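Local structure of amorpha-4,11-diene synthase (Artemisia annua, 4GAX) at residues 269-272 / 277-280; 316-321 / 348-353; 264-269 / 312-317. The protein is a sesquiterpene synthase, an engineered variant of a lyase that probably ionises farnesyl diphosphate and cyclises the resulting carbocation. One frame throughout, in Å; residues are numbered along the deposited sequence.

How the contacts relate
All three contacts lie in one region of the metal-binding domain, on the same side of the chain's centre. Contacts 2 and 3 are buried and share helix 299-322. In contact 2 its later part meets 348-353, the segment leading into helix 351-370, and in contact 3 an earlier turn meets the end of helix 238-269. Contact 1 is partly buried and local, holding a short helix to the loop that follows it. The centres of contacts 1 and 3 are about 6 Å apart, and Phe269 belongs to both; contact 2 is about 11 Å from each. Contacts 2 and 3 are essentially apolar, whereas contact 1 sets a valine beside polar atoms, of which Asp280 OD1 bonds to Trp266 and Ser278 OG within its own loop.

Contact 1. Residues 269-272 / 277-280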
ATOM      1  N   PHE A 269     -23.360  13.650  -4.800  1.00 25.71           N
ATOM      2  CA  PHE A 269     -23.909  12.484  -5.472  1.00 24.09           C
ATOM      3  C   PHE A 269     -25.164  11.951  -4.772  1.00 32.42           C
ATOM      4  O   PHE A 269     -26.042  11.340  -5.414  1.00 29.72           O
ATOM      5  CB  PHE A 269     -22.839  11.393  -5.621  1.00 28.40           C
ATOM      6  CG  PHE A 269     -23.359  10.133  -6.246  1.00 30.37           C
ATOM      7  CD1 PHE A 269     -23.913  10.159  -7.521  1.00 25.46           C
ATOM      8  CD2 PHE A 269     -23.302   8.922  -5.568  1.00 34.89           C
ATOM      9  CE1 PHE A 269     -24.418   8.994  -8.107  1.00 34.11           C
ATOM     10  CE2 PHE A 269     -23.799   7.752  -6.151  1.00 29.91           C
ATOM     11  CZ  PHE A 269     -24.359   7.795  -7.421  1.00 32.84           C
ATOM     12  N   ASP A 270     -25.252  12.200  -3.465  1.00 30.02           N
ATOM     13  CA  ASP A 270     -26.449  11.872  -2.689  1.00 31.42           C
ATOM     14  C   ASP A 270     -26.748  10.381  -2.814  1.00 30.83           C
ATOM     15  O   ASP A 270     -27.780   9.982  -3.353  1.00 31.48           O
ATOM     16  CB  ASP A 270     -27.637  12.704  -3.174  1.00 35.58           C
ATOM     17  CG  ASP A 270     -28.802  12.683  -2.197  1.00 44.03           C
ATOM     18  OD1 ASP A 270     -28.566  12.441  -0.990  1.00 47.63           O
ATOM     19  OD2 ASP A 270     -29.948  12.909  -2.638  1.00 32.94           O
ATOM     20  N   VAL A 271     -25.826   9.569  -2.306  1.00 34.96           N
ATOM     21  CA  VAL A 271     -25.838   8.125  -2.516  1.00 27.58           C
ATOM     22  C   VAL A 271     -27.066   7.415  -1.950  1.00 30.72           C
ATOM     23  O   VAL A 271     -27.578   6.468  -2.556  1.00 36.23           O
ATOM     24  CB  VAL A 271     -24.530   7.469  -1.980  1.00 38.15           C
ATOM     25  CG1 VAL A 271     -24.502   7.461  -0.455  1.00 41.24           C
ATOM     26  CG2 VAL A 271     -24.357   6.060  -2.537  1.00 38.94           C
ATOM     27  N   LYS A 272     -27.567   7.881  -0.811  1.00 35.83           N
ATOM     28  CA  LYS A 272     -28.691   7.198  -0.180  1.00 36.93           C
ATOM     29  C   LYS A 272     -29.936   7.298  -1.050  1.00 40.07           C
ATOM     30  O   LYS A 272     -30.800   6.434  -0.998  1.00 39.37           O
ATOM     31  CB  LYS A 272     -28.947   7.723   1.232  1.00 40.78           C
ATOM     32  CG  LYS A 272     -29.427   9.166   1.314  1.00 56.89           C
ATOM     33  CD  LYS A 272     -28.570   9.970   2.289  1.00 68.71           C
ATOM     34  CE  LYS A 272     -28.335   9.222   3.604  1.00 74.25           C
ATOM     35  NZ  LYS A 272     -29.589   9.041   4.391  1.00 75.69           N
ATOM     36  N   TYR A 277     -28.894   0.864  -3.036  1.00 48.56           N
ATOM     37  CA  TYR A 277     -28.372  -0.491  -2.972  1.00 56.63           C
ATOM     38  C   TYR A 277     -26.925  -0.523  -2.460  1.00 49.73           C
ATOM     39  O   TYR A 277     -26.458  -1.551  -1.968  1.00 48.07           O
ATOM     40  CB  TYR A 277     -28.445  -1.138  -4.358  1.00 57.74           C
ATOM     41  CG  TYR A 277     -27.774  -0.318  -5.430  1.00 52.86           C
ATOM     42  CD1 TYR A 277     -26.410  -0.429  -5.654  1.00 60.71           C
ATOM     43  CD2 TYR A 277     -28.498   0.577  -6.208  1.00 56.76           C
ATOM     44  CE1 TYR A 277     -25.787   0.316  -6.612  1.00 59.55           C
ATOM     45  CE2 TYR A 277     -27.876   1.331  -7.186  1.00 54.81           C
ATOM     46  CZ  TYR A 277     -26.520   1.193  -7.376  1.00 64.04           C
ATOM     47  OH  TYR A 277     -25.877   1.930  -8.333  1.00 62.55           O
ATOM     48  N   SER A 278     -26.214   0.598  -2.575  1.00 35.16           N
ATOM     49  CA  SER A 278     -24.784   0.611  -2.247  1.00 26.91           C
ATOM     50  C   SER A 278     -24.429   1.283  -0.915  1.00 31.85           C
ATOM     51  O   SER A 278     -25.312   1.625  -0.122  1.00 32.14           O
ATOM     52  CB  SER A 278     -23.969   1.219  -3.392  1.00 46.43           C
ATOM     53  OG  SER A 278     -24.460   2.508  -3.715  1.00 67.51           O
ATOM     54  N   ARG A 279     -23.129   1.495  -0.708  1.00 42.91           N
ATOM     55  CA  ARG A 279     -22.585   1.930   0.574  1.00 51.77           C
ATOM     56  C   ARG A 279     -22.171   3.398   0.581  1.00 47.16           C
ATOM     57  O   ARG A 279     -21.803   3.956  -0.453  1.00 46.88           O
ATOM     58  CB  ARG A 279     -21.350   1.087   0.904  1.00 57.58           C
ATOM     59  CG  ARG A 279     -21.532  -0.398   0.665  1.00 66.33           C
ATOM     60  CD  ARG A 279     -20.201  -1.125   0.527  1.00 65.02           C
ATOM     61  NE  ARG A 279     -20.422  -2.544   0.264  1.00 66.34           N
ATOM     62  CZ  ARG A 279     -19.463  -3.427   0.011  1.00 73.31           C
ATOM     63  NH1 ARG A 279     -18.192  -3.044  -0.017  1.00 76.15           N
ATOM     64  NH2 ARG A 279     -19.780  -4.696  -0.216  1.00 74.96           N
ATOM     65  N   ASP A 280     -22.209   4.006   1.762  1.00 31.09           N
ATOM     66  CA  ASP A 280     -21.714   5.369   1.961  1.00 31.66           C
ATOM     67  C   ASP A 280     -20.318   5.273   2.600  1.00 33.33           C
ATOM     68  O   ASP A 280     -20.190   5.277   3.838  1.00 28.53           O
ATOM     69  CB  ASP A 280     -22.677   6.143   2.866  1.00 36.17           C
ATOM     70  CG  ASP A 280     -22.319   7.618   2.991  1.00 48.17           C
ATOM     71  OD1 ASP A 280     -21.506   8.113   2.179  1.00 47.40           O
ATOM     72  OD2 ASP A 280     -22.864   8.290   3.902  1.00 49.21           O
TER
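Val271 carries this contact, with its two methyls divided between neighbouring residues of 277-280. With chi1 at 72°, CG1 sits between the backbone N and the carbonyl carbon, which puts CG2 anti to N; the branches therefore diverge toward different partners. CG1 meets the side chain of Asp280, 4.0 Å from its CB and equally far from its OD1. On the other branch, CG2 lies 3.7 Å from Ser278 OG, and the peptide oxygen of Arg279 is its next neighbour, with CG2 to O at 3.9 Å. No hydrogen bond crosses between the segments, so this is van der Waals contact against partly polar surfaces.

The polar ends are bonded to residues outside the two segments. Ser278 OG bonds to Ala275 O, a link within the loop. Asp280, whose CG is anti to its N (chi1 -173°), holds OD1 to the indole NE1 of Trp266 on helix 238-269, which ties the loop to the preceding long helix. Arg279 points its CB away from Val271, and its NE makes a weak, long ion pair with Asp317 OD2.

The chain bends sharply at Asp270, as its positive phi (58°) attests. With Val271 packed against 278-280, this is a tight connection between helices 238-269 and 282-292 of the all-alpha terpene synthase fold, interrupted by the short helix 271-274.

Contact 2. Residues 316-321 / 348-353; sequences DDIYDA and EYMKPI
Ile318 reaches from helix 299-322 to three residues of 348-353, Tyr349, Met350 and Ile353. Its CB points toward them but is still 5.1 Å from Met350 CE; the contact is made by the branches. CG2, anti to the backbone N, makes the closest approach, 3.7 Å from Met350 CE. The same methyl is 4.0 Å from Tyr349 OH and 4.3 Å from Tyr349 CE1, arriving at the edge of the ring and near its plane. The tyrosine runs past the isoleucine in the opposite direction. Its ring is bounded on one face by the neighbouring Met350, whose CG stands 3.6 Å above the plane, offset toward the rim, and its hydroxyl is hydrogen-bonded to Glu327.

Ile318 is the first of the two variable positions in the sequence DDIYD, which matches the aspartate-rich DDxxD motif that binds magnesium ions in class I terpene synthases, and probably does so here. It lies between the aspartates of the motif, and its side chain packs on 348-353, whereas those of Asp316, Asp317 and Asp320 do not reach that segment.

From CB the other branch starts with CG1, which has no atom of 348-353 closer than Tyr349 CE1, 4.8 Å off. An extended chi2 of 175° then carries the chain outward to CD1, and this tip lies 4.5 Å from Ile353 CG1, a looser touch than that of CG2. Tyr277 packs against both isoleucines, while Leu328 and Phe331 of helix 325-337 cover Ile318 and Met350 respectively.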
ATOM      1  N   ASP A 316     -19.511  -2.581  -8.440  1.00 37.03           N
ATOM      2  CA  ASP A 316     -19.488  -3.920  -7.848  1.00 39.70           C
ATOM      3  C   ASP A 316     -20.799  -4.242  -7.140  1.00 37.05           C
ATOM      4  O   ASP A 316     -21.297  -5.363  -7.211  1.00 34.49           O
ATOM      5  CB  ASP A 316     -18.331  -4.067  -6.861  1.00 49.48           C
ATOM      6  CG  ASP A 316     -17.135  -4.764  -7.469  1.00 55.68           C
ATOM      7  OD1 ASP A 316     -17.328  -5.598  -8.381  1.00 55.65           O
ATOM      8  OD2 ASP A 316     -15.999  -4.479  -7.037  1.00 59.00           O
ATOM      9  N   ASP A 317     -21.356  -3.246  -6.462  1.00 38.55           N
ATOM     10  CA  ASP A 317     -22.596  -3.428  -5.722  1.00 37.79           C
ATOM     11  C   ASP A 317     -23.813  -3.583  -6.635  1.00 49.23           C
ATOM     12  O   ASP A 317     -24.877  -4.003  -6.181  1.00 51.69           O
ATOM     13  CB  ASP A 317     -22.801  -2.293  -4.715  1.00 42.16           C
ATOM     14  CG  ASP A 317     -21.840  -2.375  -3.535  1.00 53.38           C
ATOM     15  OD1 ASP A 317     -21.129  -3.401  -3.411  1.00 53.30           O
ATOM     16  OD2 ASP A 317     -21.806  -1.419  -2.724  1.00 51.86           O
ATOM     17  N   ILE A 318     -23.660  -3.235  -7.913  1.00 44.32           N
ATOM     18  CA  ILE A 318     -24.714  -3.483  -8.898  1.00 39.92           C
ATOM     19  C   ILE A 318     -24.552  -4.886  -9.479  1.00 41.80           C
ATOM     20  O   ILE A 318     -25.523  -5.602  -9.704  1.00 36.55           O
ATOM     21  CB  ILE A 318     -24.675  -2.483 -10.073  1.00 40.26           C
ATOM     22  CG1 ILE A 318     -24.913  -1.053  -9.590  1.00 40.15           C
ATOM     23  CG2 ILE A 318     -25.729  -2.836 -11.103  1.00 40.14           C
ATOM     24  CD1 ILE A 318     -24.764  -0.007 -10.688  1.00 35.30           C
ATOM     25  N   TYR A 319     -23.312  -5.283  -9.724  1.00 43.02           N
ATOM     26  CA  TYR A 319     -23.068  -6.578 -10.347  1.00 40.85           C
ATOM     27  C   TYR A 319     -23.182  -7.739  -9.371  1.00 51.00           C
ATOM     28  O   TYR A 319     -23.586  -8.834  -9.763  1.00 55.68           O
ATOM     29  CB  TYR A 319     -21.709  -6.598 -11.055  1.00 42.44           C
ATOM     30  CG  TYR A 319     -21.765  -5.984 -12.430  1.00 38.00           C
ATOM     31  CD1 TYR A 319     -21.827  -6.782 -13.565  1.00 37.18           C
ATOM     32  CD2 TYR A 319     -21.790  -4.605 -12.590  1.00 35.67           C
ATOM     33  CE1 TYR A 319     -21.895  -6.218 -14.835  1.00 34.85           C
ATOM     34  CE2 TYR A 319     -21.854  -4.034 -13.841  1.00 34.79           C
ATOM     35  CZ  TYR A 319     -21.911  -4.840 -14.959  1.00 31.31           C
ATOM     36  OH  TYR A 319     -21.977  -4.258 -16.205  1.00 31.86           O
ATOM     37  N   ASP A 320     -22.838  -7.508  -8.106  1.00 46.78           N
ATOM     38  CA  ASP A 320     -22.841  -8.599  -7.139  1.00 62.13           C
ATOM     39  C   ASP A 320     -24.252  -9.110  -6.896  1.00 69.58           C
ATOM     40  O   ASP A 320     -24.610 -10.199  -7.339  1.00 78.86           O
ATOM     41  CB  ASP A 320     -22.202  -8.180  -5.818  1.00 74.71           C
ATOM     42  CG  ASP A 320     -21.806  -9.374  -4.965  1.00 84.41           C
ATOM     43  OD1 ASP A 320     -21.590  -9.208  -3.744  1.00 87.80           O
ATOM     44  OD2 ASP A 320     -21.710 -10.489  -5.524  1.00 83.13           O
ATOM     45  N   ALA A 321     -25.050  -8.321  -6.188  1.00 69.17           N
ATOM     46  CA  ALA A 321     -26.425  -8.706  -5.917  1.00 75.77           C
ATOM     47  C   ALA A 321     -27.381  -8.055  -6.915  1.00 68.77           C
ATOM     48  O   ALA A 321     -27.886  -8.701  -7.834  1.00 76.75           O
ATOM     49  CB  ALA A 321     -26.808  -8.331  -4.485  1.00 82.86           C
ATOM     50  N   GLU A 348     -33.356   2.587 -15.608  1.00 35.81           N
ATOM     51  CA  GLU A 348     -33.533   3.818 -14.823  1.00 38.20           C
ATOM     52  C   GLU A 348     -32.611   3.962 -13.610  1.00 38.69           C
ATOM     53  O   GLU A 348     -31.935   4.983 -13.450  1.00 39.34           O
ATOM     54  CB  GLU A 348     -34.992   3.965 -14.378  1.00 51.86           C
ATOM     55  CG  GLU A 348     -35.477   5.401 -14.303  1.00 66.17           C
ATOM     56  CD  GLU A 348     -35.539   6.059 -15.669  1.00 64.69           C
ATOM     57  OE1 GLU A 348     -35.424   7.299 -15.750  1.00 66.31           O
ATOM     58  OE2 GLU A 348     -35.700   5.327 -16.667  1.00 65.07           O
ATOM     59  N   TYR A 349     -32.572   2.946 -12.757  1.00 39.81           N
ATOM     60  CA  TYR A 349     -31.748   3.031 -11.550  1.00 38.01           C
ATOM     61  C   TYR A 349     -30.244   3.126 -11.824  1.00 38.99           C
ATOM     62  O   TYR A 349     -29.474   3.502 -10.934  1.00 35.57           O
ATOM     63  CB  TYR A 349     -32.047   1.869 -10.594  1.00 40.85           C
ATOM     64  CG  TYR A 349     -31.407   0.552 -10.972  1.00 43.24           C
ATOM     65  CD1 TYR A 349     -30.195   0.166 -10.421  1.00 42.74           C
ATOM     66  CD2 TYR A 349     -32.029  -0.317 -11.861  1.00 46.62           C
ATOM     67  CE1 TYR A 349     -29.610  -1.038 -10.756  1.00 41.65           C
ATOM     68  CE2 TYR A 349     -31.449  -1.524 -12.201  1.00 46.59           C
ATOM     69  CZ  TYR A 349     -30.241  -1.882 -11.642  1.00 42.12           C
ATOM     70  OH  TYR A 349     -29.656  -3.091 -11.968  1.00 38.05           O
ATOM     71  N   MET A 350     -29.819   2.793 -13.041  1.00 37.21           N
ATOM     72  CA  MET A 350     -28.392   2.824 -13.367  1.00 38.45           C
ATOM     73  C   MET A 350     -27.966   4.174 -13.939  1.00 36.71           C
ATOM     74  O   MET A 350     -26.773   4.425 -14.130  1.00 32.28           O
ATOM     75  CB  MET A 350     -28.044   1.716 -14.360  1.00 42.45           C
ATOM     76  CG  MET A 350     -28.137   0.305 -13.798  1.00 41.50           C
ATOM     77  SD  MET A 350     -28.187  -0.906 -15.135  1.00 37.65           S
ATOM     78  CE  MET A 350     -27.518  -2.358 -14.290  1.00 34.40           C
ATOM     79  N   LYS A 351     -28.940   5.038 -14.213  1.00 37.53           N
ATOM     80  CA  LYS A 351     -28.634   6.345 -14.794  1.00 33.68           C
ATOM     81  C   LYS A 351     -27.720   7.233 -13.931  1.00 33.89           C
ATOM     82  O   LYS A 351     -26.725   7.765 -14.444  1.00 31.22           O
ATOM     83  CB  LYS A 351     -29.910   7.081 -15.211  1.00 35.77           C
ATOM     84  CG  LYS A 351     -30.682   6.390 -16.345  1.00 32.22           C
ATOM     85  CD  LYS A 351     -31.830   7.260 -16.869  1.00 30.62           C
ATOM     86  CE  LYS A 351     -32.411   6.676 -18.156  1.00 44.53           C
ATOM     87  NZ  LYS A 351     -33.323   7.633 -18.856  1.00 47.20           N
ATOM     88  N   PRO A 352     -28.025   7.384 -12.621  1.00 30.27           N
ATOM     89  CA  PRO A 352     -27.157   8.291 -11.846  1.00 25.97           C
ATOM     90  C   PRO A 352     -25.704   7.839 -11.800  1.00 25.88           C
ATOM     91  O   PRO A 352     -24.789   8.658 -11.786  1.00 30.73           O
ATOM     92  CB  PRO A 352     -27.750   8.233 -10.427  1.00 27.07           C
ATOM     93  CG  PRO A 352     -29.199   7.820 -10.642  1.00 36.21           C
ATOM     94  CD  PRO A 352     -29.157   6.874 -11.819  1.00 33.91           C
ATOM     95  N   ILE A 353     -25.489   6.531 -11.782  1.00 28.96           N
ATOM     96  CA  ILE A 353     -24.141   6.002 -11.629  1.00 29.47           C
ATOM     97  C   ILE A 353     -23.403   6.141 -12.958  1.00 24.96           C
ATOM     98  O   ILE A 353     -22.207   6.407 -12.989  1.00 30.60           O
ATOM     99  CB  ILE A 353     -24.159   4.522 -11.162  1.00 46.34           C
ATOM    100  CG1 ILE A 353     -24.926   4.383  -9.837  1.00 62.00           C
ATOM    101  CG2 ILE A 353     -22.729   3.988 -11.008  1.00 40.68           C
ATOM    102  CD1 ILE A 353     -26.475   4.433  -9.937  1.00 83.52           C
TER

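Contact 3. Residues 264-269 / 312-317; sequences KWWKAF and VTLIDD
Leu314 is the residue of 312-317 that meets the end of helix 238-269, and it does so against two aromatic rings, those of Trp266 and Phe269. Both helices belong to the all-alpha bundle of the class I terpene synthase fold, and 312-317 runs into the DDxxD sequence of helix 299-322. The backbones stay well apart: the nearest pair of CA atoms, of Phe269 and Leu314, is separated by 11.7 Å, so side chains alone span the distance. No hydrogen bond crosses between the segments, and the 107 Å² they bury together is apolar contact.

Along 312-317, Val312 comes first and touches Phe387 of helix 374-399, while Thr313 bonds through OG1 to Ile309 O of its own helix.

Leu314 follows and points its CB at the rings. Its CG stands anti to the carbonyl carbon (chi1 -76°), and the two methyls then fork. CD1 does most of the touching: it sits 4.0 Å from Trp266 CH2, at the edge of the indole near its plane, and 4.0 Å from Phe269 CE2, which it approaches obliquely. CD2 lies 4.1 Å from the same Phe269 CE2. Trp266 and Phe269 come from the opposite direction; CG anti to N in both carries the rings toward Leu314, and their planes meet at about 40°. Leu356 of helix 351-370 closes on both Phe269 and Leu314, completing a small apolar cluster.

Beyond it, Ile315 and Asp316 both touch Leu391 of helix 374-399, and Asp317, the second acidic residue of the motif, continues the helix through its amide, N bonding to Thr313 O at 3.1 Å.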
ATOM      1  N   LYS A 264     -17.225  16.517  -0.262  1.00 22.48           N
ATOM      2  CA  LYS A 264     -18.211  17.395  -0.917  1.00 31.22           C
ATOM      3  C   LYS A 264     -18.718  16.779  -2.214  1.00 24.94           C
ATOM      4  O   LYS A 264     -19.920  16.758  -2.474  1.00 29.04           O
ATOM      5  CB  LYS A 264     -17.625  18.783  -1.199  1.00 35.53           C
ATOM      6  CG  LYS A 264     -17.791  19.750  -0.047  1.00 54.24           C
ATOM      7  CD  LYS A 264     -16.726  20.833  -0.064  1.00 61.08           C
ATOM      8  CE  LYS A 264     -16.497  21.379   1.335  1.00 61.24           C
ATOM      9  NZ  LYS A 264     -15.500  22.483   1.347  1.00 66.10           N
ATOM     10  N   TRP A 265     -17.776  16.306  -3.026  1.00 23.66           N
ATOM     11  CA  TRP A 265     -18.074  15.568  -4.252  1.00 30.12           C
ATOM     12  C   TRP A 265     -19.031  14.407  -3.993  1.00 32.66           C
ATOM     13  O   TRP A 265     -20.036  14.246  -4.699  1.00 25.62           O
ATOM     14  CB  TRP A 265     -16.767  15.031  -4.823  1.00 24.29           C
ATOM     15  CG  TRP A 265     -16.879  14.155  -6.053  1.00 26.63           C
ATOM     16  CD1 TRP A 265     -16.992  14.573  -7.359  1.00 26.91           C
ATOM     17  CD2 TRP A 265     -16.808  12.718  -6.097  1.00 25.60           C
ATOM     18  NE1 TRP A 265     -17.025  13.482  -8.203  1.00 24.67           N
ATOM     19  CE2 TRP A 265     -16.911  12.335  -7.456  1.00 27.34           C
ATOM     20  CE3 TRP A 265     -16.683  11.720  -5.115  1.00 21.91           C
ATOM     21  CZ2 TRP A 265     -16.878  10.995  -7.859  1.00 21.88           C
ATOM     22  CZ3 TRP A 265     -16.653  10.393  -5.513  1.00 25.30           C
ATOM     23  CH2 TRP A 265     -16.747  10.039  -6.874  1.00 24.02           C
ATOM     24  N   TRP A 266     -18.716  13.602  -2.979  1.00 26.12           N
ATOM     25  CA  TRP A 266     -19.525  12.429  -2.642  1.00 26.69           C
ATOM     26  C   TRP A 266     -20.907  12.830  -2.144  1.00 27.28           C
ATOM     27  O   TRP A 266     -21.922  12.228  -2.519  1.00 25.71           O
ATOM     28  CB  TRP A 266     -18.810  11.555  -1.586  1.00 24.72           C
ATOM     29  CG  TRP A 266     -19.539  10.271  -1.300  1.00 24.99           C
ATOM     30  CD1 TRP A 266     -20.099   9.884  -0.113  1.00 28.17           C
ATOM     31  CD2 TRP A 266     -19.826   9.222  -2.239  1.00 20.25           C
ATOM     32  NE1 TRP A 266     -20.696   8.648  -0.250  1.00 28.99           N
ATOM     33  CE2 TRP A 266     -20.546   8.225  -1.547  1.00 29.67           C
ATOM     34  CE3 TRP A 266     -19.547   9.032  -3.600  1.00 33.70           C
ATOM     35  CZ2 TRP A 266     -20.981   7.047  -2.168  1.00 26.80           C
ATOM     36  CZ3 TRP A 266     -19.970   7.865  -4.212  1.00 32.83           C
ATOM     37  CH2 TRP A 266     -20.681   6.884  -3.496  1.00 30.19           C
ATOM     38  N   LYS A 267     -20.948  13.839  -1.282  1.00 27.90           N
ATOM     39  CA  LYS A 267     -22.215  14.305  -0.743  1.00 28.74           C
ATOM     40  C   LYS A 267     -23.124  14.837  -1.850  1.00 32.38           C
ATOM     41  O   LYS A 267     -24.347  14.728  -1.764  1.00 29.72           O
ATOM     42  CB  LYS A 267     -21.990  15.392   0.309  1.00 26.51           C
ATOM     43  CG  LYS A 267     -23.294  16.022   0.819  1.00 33.60           C
ATOM     44  CD  LYS A 267     -23.019  17.174   1.777  1.00 44.74           C
ATOM     45  CE  LYS A 267     -24.311  17.897   2.161  1.00 49.38           C
ATOM     46  NZ  LYS A 267     -25.294  16.960   2.762  1.00 53.43           N
ATOM     47  N   ALA A 268     -22.531  15.405  -2.897  1.00 27.02           N
ATOM     48  CA  ALA A 268     -23.332  15.925  -4.002  1.00 26.35           C
ATOM     49  C   ALA A 268     -24.045  14.788  -4.707  1.00 26.24           C
ATOM     50  O   ALA A 268     -25.184  14.933  -5.159  1.00 34.88           O
ATOM     51  CB  ALA A 268     -22.447  16.668  -4.985  1.00 31.02           C
ATOM     52  N   PHE A 269     -23.360  13.650  -4.800  1.00 25.71           N
ATOM     53  CA  PHE A 269     -23.909  12.484  -5.472  1.00 24.09           C
ATOM     54  C   PHE A 269     -25.164  11.951  -4.772  1.00 32.42           C
ATOM     55  O   PHE A 269     -26.042  11.340  -5.414  1.00 29.72           O
ATOM     56  CB  PHE A 269     -22.839  11.393  -5.621  1.00 28.40           C
ATOM     57  CG  PHE A 269     -23.359  10.133  -6.246  1.00 30.37           C
ATOM     58  CD1 PHE A 269     -23.913  10.159  -7.521  1.00 25.46           C
ATOM     59  CD2 PHE A 269     -23.302   8.922  -5.568  1.00 34.89           C
ATOM     60  CE1 PHE A 269     -24.418   8.994  -8.107  1.00 34.11           C
ATOM     61  CE2 PHE A 269     -23.799   7.752  -6.151  1.00 29.91           C
ATOM     62  CZ  PHE A 269     -24.359   7.795  -7.421  1.00 32.84           C
ATOM     63  N   VAL A 312     -15.933   2.046  -8.441  1.00 30.48           N
ATOM     64  CA  VAL A 312     -15.774   0.597  -8.432  1.00 32.01           C
ATOM     65  C   VAL A 312     -16.689  -0.030  -7.388  1.00 27.95           C
ATOM     66  O   VAL A 312     -17.350  -1.038  -7.636  1.00 35.28           O
ATOM     67  CB  VAL A 312     -14.307   0.224  -8.098  1.00 28.27           C
ATOM     68  CG1 VAL A 312     -14.196  -1.244  -7.725  1.00 32.16           C
ATOM     69  CG2 VAL A 312     -13.409   0.564  -9.261  1.00 32.87           C
ATOM     70  N   THR A 313     -16.708   0.576  -6.211  1.00 31.41           N
ATOM     71  CA  THR A 313     -17.560   0.124  -5.126  1.00 39.48           C
ATOM     72  C   THR A 313     -19.026   0.126  -5.564  1.00 40.28           C
ATOM     73  O   THR A 313     -19.746  -0.852  -5.334  1.00 36.01           O
ATOM     74  CB  THR A 313     -17.358   1.010  -3.878  1.00 42.10           C
ATOM     75  OG1 THR A 313     -15.977   0.969  -3.482  1.00 44.70           O
ATOM     76  CG2 THR A 313     -18.224   0.534  -2.733  1.00 48.36           C
ATOM     77  N   LEU A 314     -19.462   1.208  -6.211  1.00 32.39           N
ATOM     78  CA  LEU A 314     -20.836   1.297  -6.704  1.00 31.27           C
ATOM     79  C   LEU A 314     -21.105   0.215  -7.720  1.00 33.73           C
ATOM     80  O   LEU A 314     -22.089  -0.531  -7.600  1.00 35.10           O
ATOM     81  CB  LEU A 314     -21.098   2.653  -7.363  1.00 34.75           C
ATOM     82  CG  LEU A 314     -21.280   3.834  -6.414  1.00 33.63           C
ATOM     83  CD1 LEU A 314     -20.942   5.146  -7.111  1.00 37.81           C
ATOM     84  CD2 LEU A 314     -22.701   3.856  -5.933  1.00 32.68           C
ATOM     85  N   ILE A 315     -20.231   0.134  -8.727  1.00 30.40           N
ATOM     86  CA  ILE A 315     -20.427  -0.796  -9.840  1.00 35.10           C
ATOM     87  C   ILE A 315     -20.422  -2.251  -9.357  1.00 41.84           C
ATOM     88  O   ILE A 315     -21.249  -3.055  -9.800  1.00 42.27           O
ATOM     89  CB  ILE A 315     -19.387  -0.581 -10.965  1.00 37.46           C
ATOM     90  CG1 ILE A 315     -19.604   0.779 -11.632  1.00 31.59           C
ATOM     91  CG2 ILE A 315     -19.516  -1.649 -12.029  1.00 33.40           C
ATOM     92  CD1 ILE A 315     -18.521   1.133 -12.637  1.00 32.99           C
ATOM     93  N   ASP A 316     -19.511  -2.581  -8.440  1.00 37.03           N
ATOM     94  CA  ASP A 316     -19.488  -3.920  -7.848  1.00 39.70           C
ATOM     95  C   ASP A 316     -20.799  -4.242  -7.140  1.00 37.05           C
ATOM     96  O   ASP A 316     -21.297  -5.363  -7.211  1.00 34.49           O
ATOM     97  CB  ASP A 316     -18.331  -4.067  -6.861  1.00 49.48           C
ATOM     98  CG  ASP A 316     -17.135  -4.764  -7.469  1.00 55.68           C
ATOM     99  OD1 ASP A 316     -17.328  -5.598  -8.381  1.00 55.65           O
ATOM    100  OD2 ASP A 316     -15.999  -4.479  -7.037  1.00 59.00           O
ATOM    101  N   ASP A 317     -21.356  -3.246  -6.462  1.00 38.55           N
ATOM    102  CA  ASP A 317     -22.596  -3.428  -5.722  1.00 37.79           C
ATOM    103  C   ASP A 317     -23.813  -3.583  -6.635  1.00 49.23           C
ATOM    104  O   ASP A 317     -24.877  -4.003  -6.181  1.00 51.69           O
ATOM    105  CB  ASP A 317     -22.801  -2.293  -4.715  1.00 42.16           C
ATOM    106  CG  ASP A 317     -21.840  -2.375  -3.535  1.00 53.38           C
ATOM    107  OD1 ASP A 317     -21.129  -3.401  -3.411  1.00 53.30           O
ATOM    108  OD2 ASP A 317     -21.806  -1.419  -2.724  1.00 51.86           O
TER